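PDB 1K1A: B-cell lymphoma 3 protein from Homo sapiens, which regulates transcription of NF-kappa-B target genes, holding the p50 subunit in the cytoplasm and acting as a transcriptional activator in the nucleus. Local coordinates for residues L39-A53 against L65-R77. Sequence-based numbering, arbitrary orientation.
Sequences LDIYNNLRQTPLHLA and LVTAGASPMALDR
Asp40 OD2 accepts from Ser71 N at 2.7 Å through its syn lone pair, the N-H pointing almost straight at it (165°). Without the carboxylate, as with an alanine here, Ser71 N would probably lose this acceptor and the type I turn Ser71-Ala74 its tie to the loop holding Asp40. Tyr42 OH donates to Leu75 O at 2.8 Å, and a water bridges the same hydroxyl to Leu75 N. Arg46 O receives a CA-H...O contact from Asp76 CA (3.3 Å). Asp76 CB makes a CH-pi contact with one face of the His51 ring, 4.0 Å from the centroid, and Thr48 OG1, which accepts from His51 N, lies over the other, each displaced toward the rim; at the ring edge, in its plane, His51 CE1 comes within 3.0 Å of Ala74 O. Leu50, with CG anti to its N (chi1 -180°), sets CD1 3.8 Å from Val66 CG2; Leu65 CD1 packs on Pro49 and Ala53, and Leu39 CD1 meets Ala68 CB at 3.7 Å. Helices 49-55 and 59-67 form the core of ankyrin repeat 2 (45-74), Thr48 N-capping its TPLH motif (Thr48-Pro49-Leu50-His51); Tyr42-Leu75 and Arg46-Asp76 tie the loop entering the helix pair to the one leaving it.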
loop_
_atom_site.group_PDB
_atom_site.type_symbol
_atom_site.label_atom_id
_atom_site.label_comp_id
_atom_site.label_asym_id
_atom_site.label_seq_id
_atom_site.Cartn_x
_atom_site.Cartn_y
_atom_site.Cartn_z
ATOM N N LEU A 39 -0.315 25.327 3.743
ATOM C CA LEU A 39 -0.630 24.745 2.445
ATOM C C LEU A 39 -1.537 23.541 2.636
ATOM O O LEU A 39 -2.215 23.107 1.710
ATOM C CB LEU A 39 0.641 24.304 1.727
ATOM C CG LEU A 39 1.594 25.396 1.265
ATOM C CD1 LEU A 39 2.707 24.771 0.436
ATOM C CD2 LEU A 39 0.842 26.431 0.459
ATOM N N ASP A 40 -1.529 22.990 3.844
ATOM C CA ASP A 40 -2.356 21.833 4.156
ATOM C C ASP A 40 -3.712 22.263 4.683
ATOM O O ASP A 40 -4.049 22.012 5.841
ATOM C CB ASP A 40 -1.653 20.922 5.160
ATOM C CG ASP A 40 -0.486 20.167 4.542
ATOM O OD1 ASP A 40 -0.581 19.787 3.349
ATOM O OD2 ASP A 40 0.563 19.903 5.169
ATOM N N ILE A 41 -4.474 22.932 3.824
ATOM C CA ILE A 41 -5.809 23.392 4.159
ATOM C C ILE A 41 -6.834 22.421 3.600
ATOM O O ILE A 41 -6.758 22.009 2.449
ATOM C CB ILE A 41 -6.060 24.805 3.608
ATOM C CG1 ILE A 41 -5.572 24.924 2.163
ATOM C CG2 ILE A 41 -5.363 25.842 4.482
ATOM C CD1 ILE A 41 -4.226 25.585 2.034
ATOM N N TYR A 42 -7.786 22.049 4.431
ATOM C CA TYR A 42 -8.806 21.086 4.044
ATOM C C TYR A 42 -10.026 21.725 3.378
ATOM O O TYR A 42 -10.445 22.814 3.761
ATOM C CB TYR A 42 -9.278 20.334 5.285
ATOM C CG TYR A 42 -8.289 19.333 5.845
ATOM C CD1 TYR A 42 -7.990 18.169 5.155
ATOM C CD2 TYR A 42 -7.685 19.537 7.084
ATOM C CE1 TYR A 42 -7.101 17.230 5.669
ATOM C CE2 TYR A 42 -6.795 18.601 7.613
ATOM C CZ TYR A 42 -6.515 17.445 6.894
ATOM O OH TYR A 42 -5.641 16.504 7.395
ATOM N N ASN A 43 -10.584 21.047 2.375
ATOM C CA ASN A 43 -11.902 21.408 1.851
ATOM C C ASN A 43 -12.930 20.607 2.666
ATOM O O ASN A 43 -12.568 19.979 3.661
ATOM C CB ASN A 43 -12.017 21.129 0.336
ATOM C CG ASN A 43 -11.853 19.651 -0.006
ATOM O OD1 ASN A 43 -11.876 18.807 0.874
ATOM N ND2 ASN A 43 -11.690 19.342 -1.294
ATOM N N ASN A 44 -14.200 20.607 2.266
ATOM C CA ASN A 44 -15.207 19.907 3.069
ATOM C C ASN A 44 -15.197 18.404 2.922
ATOM O O ASN A 44 -15.938 17.698 3.609
ATOM C CB ASN A 44 -16.602 20.460 2.817
ATOM C CG ASN A 44 -16.832 21.728 3.548
ATOM O OD1 ASN A 44 -16.238 22.755 3.223
ATOM N ND2 ASN A 44 -17.660 21.675 4.573
ATOM N N LEU A 45 -14.333 17.923 2.043
ATOM C CA LEU A 45 -14.152 16.492 1.831
ATOM C C LEU A 45 -12.933 16.011 2.587
ATOM O O LEU A 45 -12.541 14.850 2.486
ATOM C CB LEU A 45 -13.994 16.208 0.338
ATOM C CG LEU A 45 -15.282 16.438 -0.447
ATOM C CD1 LEU A 45 -15.035 16.332 -1.948
ATOM C CD2 LEU A 45 -16.332 15.430 0.003
ATOM N N ARG A 46 -12.351 16.909 3.368
ATOM C CA ARG A 46 -11.126 16.629 4.114
ATOM C C ARG A 46 -9.948 16.254 3.208
ATOM O O ARG A 46 -9.167 15.340 3.518
ATOM C CB ARG A 46 -11.344 15.573 5.205
ATOM C CG ARG A 46 -10.213 15.563 6.204
ATOM C CD ARG A 46 -10.389 14.630 7.362
ATOM N NE ARG A 46 -11.412 15.089 8.291
ATOM C CZ ARG A 46 -11.976 14.309 9.192
ATOM N NH1 ARG A 46 -11.603 13.041 9.278
ATOM N NH2 ARG A 46 -12.905 14.786 10.008
ATOM N N GLN A 47 -9.830 16.970 2.093
ATOM C CA GLN A 47 -8.702 16.830 1.185
ATOM C C GLN A 47 -7.865 18.099 1.212
ATOM O O GLN A 47 -8.405 19.204 1.169
ATOM C CB GLN A 47 -9.189 16.635 -0.259
ATOM C CG GLN A 47 -10.218 15.539 -0.446
ATOM C CD GLN A 47 -10.824 15.551 -1.835
ATOM O OE1 GLN A 47 -11.199 16.606 -2.346
ATOM N NE2 GLN A 47 -10.917 14.381 -2.450
ATOM N N THR A 48 -6.551 17.944 1.280
ATOM C CA THR A 48 -5.649 19.065 1.087
ATOM C C THR A 48 -5.354 19.141 -0.397
ATOM O O THR A 48 -5.677 18.215 -1.146
ATOM C CB THR A 48 -4.328 18.848 1.832
ATOM O OG1 THR A 48 -3.653 17.698 1.294
ATOM C CG2 THR A 48 -4.570 18.484 3.304
ATOM N N PRO A 49 -4.763 20.244 -0.837
ATOM C CA PRO A 49 -4.302 20.356 -2.225
ATOM C C PRO A 49 -3.358 19.215 -2.641
ATOM O O PRO A 49 -3.439 18.766 -3.786
ATOM C CB PRO A 49 -3.587 21.704 -2.241
ATOM C CG PRO A 49 -4.338 22.507 -1.232
ATOM C CD PRO A 49 -4.597 21.506 -0.091
ATOM N N LEU A 50 -2.519 18.718 -1.721
ATOM C CA LEU A 50 -1.611 17.623 -2.051
ATOM C C LEU A 50 -2.380 16.328 -2.335
ATOM O O LEU A 50 -2.058 15.603 -3.285
ATOM C CB LEU A 50 -0.565 17.405 -0.941
ATOM C CG LEU A 50 0.473 16.284 -1.142
ATOM C CD1 LEU A 50 1.275 16.488 -2.440
ATOM C CD2 LEU A 50 1.395 16.211 0.044
ATOM N N HIS A 51 -3.382 16.034 -1.511
ATOM C CA HIS A 51 -4.225 14.869 -1.741
ATOM C C HIS A 51 -4.772 14.962 -3.157
ATOM O O HIS A 51 -4.793 13.980 -3.889
ATOM C CB HIS A 51 -5.419 14.842 -0.779
ATOM C CG HIS A 51 -5.058 14.601 0.659
ATOM N ND1 HIS A 51 -4.158 13.636 1.061
ATOM C CD2 HIS A 51 -5.516 15.181 1.794
ATOM C CE1 HIS A 51 -4.062 13.648 2.379
ATOM N NE2 HIS A 51 -4.871 14.579 2.848
ATOM N N LEU A 52 -5.252 16.152 -3.520
ATOM C CA LEU A 52 -5.849 16.367 -4.834
ATOM C C LEU A 52 -4.850 16.208 -5.978
ATOM O O LEU A 52 -5.199 15.722 -7.060
ATOM C CB LEU A 52 -6.537 17.732 -4.896
ATOM C CG LEU A 52 -7.876 17.768 -4.156
ATOM C CD1 LEU A 52 -8.515 19.168 -4.224
ATOM C CD2 LEU A 52 -8.810 16.711 -4.722
ATOM N N ALA A 53 -3.610 16.611 -5.737
ATOM C CA ALA A 53 -2.564 16.473 -6.741
ATOM C C ALA A 53 -2.304 15.004 -7.049
ATOM O O ALA A 53 -2.056 14.648 -8.197
ATOM C CB ALA A 53 -1.295 17.152 -6.289
ATOM N N LEU A 65 4.377 21.160 -4.283
ATOM C CA LEU A 65 3.710 21.269 -2.994
ATOM C C LEU A 65 4.543 20.697 -1.855
ATOM O O LEU A 65 4.666 21.314 -0.802
ATOM C CB LEU A 65 2.326 20.598 -3.029
ATOM C CG LEU A 65 1.236 21.309 -3.850
ATOM C CD1 LEU A 65 -0.036 20.475 -3.859
ATOM C CD2 LEU A 65 0.952 22.697 -3.303
ATOM N N VAL A 66 5.112 19.516 -2.067
ATOM C CA VAL A 66 5.922 18.888 -1.021
ATOM C C VAL A 66 7.178 19.710 -0.721
ATOM O O VAL A 66 7.494 19.976 0.440
ATOM C CB VAL A 66 6.274 17.448 -1.377
ATOM C CG1 VAL A 66 7.208 16.844 -0.308
ATOM C CG2 VAL A 66 4.976 16.625 -1.480
ATOM N N THR A 67 7.860 20.165 -1.770
ATOM C CA THR A 67 9.058 20.965 -1.580
ATOM C C THR A 67 8.728 22.296 -0.875
ATOM O O THR A 67 9.556 22.843 -0.135
ATOM C CB THR A 67 9.804 21.186 -2.926
ATOM O OG1 THR A 67 8.916 21.766 -3.883
ATOM C CG2 THR A 67 10.161 19.854 -3.568
ATOM N N ALA A 68 7.510 22.793 -1.070
ATOM C CA ALA A 68 7.083 24.039 -0.424
ATOM C C ALA A 68 6.647 23.877 1.043
ATOM O O ALA A 68 6.369 24.867 1.722
ATOM C CB ALA A 68 5.979 24.726 -1.240
ATOM N N GLY A 69 6.556 22.637 1.523
ATOM C CA GLY A 69 6.223 22.404 2.922
ATOM C C GLY A 69 4.917 21.678 3.215
ATOM O O GLY A 69 4.542 21.511 4.389
ATOM N N ALA A 70 4.192 21.281 2.172
ATOM C CA ALA A 70 2.968 20.496 2.386
ATOM C C ALA A 70 3.354 19.128 2.944
ATOM O O ALA A 70 4.274 18.488 2.441
ATOM C CB ALA A 70 2.185 20.342 1.095
ATOM N N SER A 71 2.627 18.670 3.956
ATOM C CA SER A 71 2.968 17.423 4.641
ATOM C C SER A 71 2.446 16.170 3.951
ATOM O O SER A 71 1.256 16.047 3.680
ATOM C CB SER A 71 2.456 17.451 6.087
ATOM O OG SER A 71 2.687 16.201 6.733
ATOM N N PRO A 72 3.347 15.229 3.690
ATOM C CA PRO A 72 2.973 13.930 3.131
ATOM C C PRO A 72 2.185 13.091 4.142
ATOM O O PRO A 72 1.587 12.097 3.751
ATOM C CB PRO A 72 4.330 13.267 2.852
ATOM C CG PRO A 72 5.310 14.374 2.869
ATOM C CD PRO A 72 4.802 15.348 3.891
ATOM N N MET A 73 2.181 13.485 5.416
ATOM C CA MET A 73 1.455 12.719 6.433
ATOM C C MET A 73 0.047 13.249 6.778
ATOM O O MET A 73 -0.646 12.650 7.595
ATOM C CB MET A 73 2.286 12.568 7.717
ATOM C CG MET A 73 3.616 11.833 7.530
ATOM S SD MET A 73 3.415 10.121 7.002
ATOM C CE MET A 73 2.712 9.390 8.498
ATOM N N ALA A 74 -0.369 14.370 6.186
ATOM C CA ALA A 74 -1.724 14.879 6.434
ATOM C C ALA A 74 -2.727 13.804 6.028
ATOM O O ALA A 74 -2.589 13.188 4.965
ATOM C CB ALA A 74 -1.982 16.165 5.656
ATOM N N LEU A 75 -3.734 13.574 6.864
ATOM C CA LEU A 75 -4.702 12.507 6.606
ATOM C C LEU A 75 -5.953 12.994 5.895
ATOM O O LEU A 75 -6.457 14.065 6.198
ATOM C CB LEU A 75 -5.115 11.851 7.924
ATOM C CG LEU A 75 -3.954 11.328 8.762
ATOM C CD1 LEU A 75 -4.488 10.627 10.017
ATOM C CD2 LEU A 75 -3.106 10.387 7.924
ATOM N N ASP A 76 -6.469 12.191 4.967
ATOM C CA ASP A 76 -7.759 12.501 4.350
ATOM C C ASP A 76 -8.928 11.900 5.153
ATOM O O ASP A 76 -8.736 11.447 6.289
ATOM C CB ASP A 76 -7.791 12.099 2.872
ATOM C CG ASP A 76 -7.981 10.617 2.661
ATOM O OD1 ASP A 76 -8.149 9.860 3.650
ATOM O OD2 ASP A 76 -7.999 10.122 1.511
ATOM N N ARG A 77 -10.127 11.911 4.572
ATOM C CA ARG A 77 -11.342 11.479 5.275
ATOM C C ARG A 77 -11.268 10.034 5.789
ATOM O O ARG A 77 -11.865 9.686 6.819
ATOM C CB ARG A 77 -12.561 11.663 4.361
ATOM C CG ARG A 77 -13.890 11.332 4.996
ATOM C CD ARG A 77 -15.028 11.208 3.980
ATOM N NE ARG A 77 -16.319 10.975 4.618
ATOM C CZ ARG A 77 -16.885 11.834 5.445
ATOM N NH1 ARG A 77 -16.270 12.978 5.723
ATOM N NH2 ARG A 77 -18.063 11.562 5.994
HETATM O O HOH W 1 -3.846 14.861 9.369
HETATM O O HOH W 2 -10.959 12.581 1.804
HETATM O O HOH W 3 -8.941 12.416 9.106
HETATM O O HOH W 4 -9.440 11.879 -0.537
#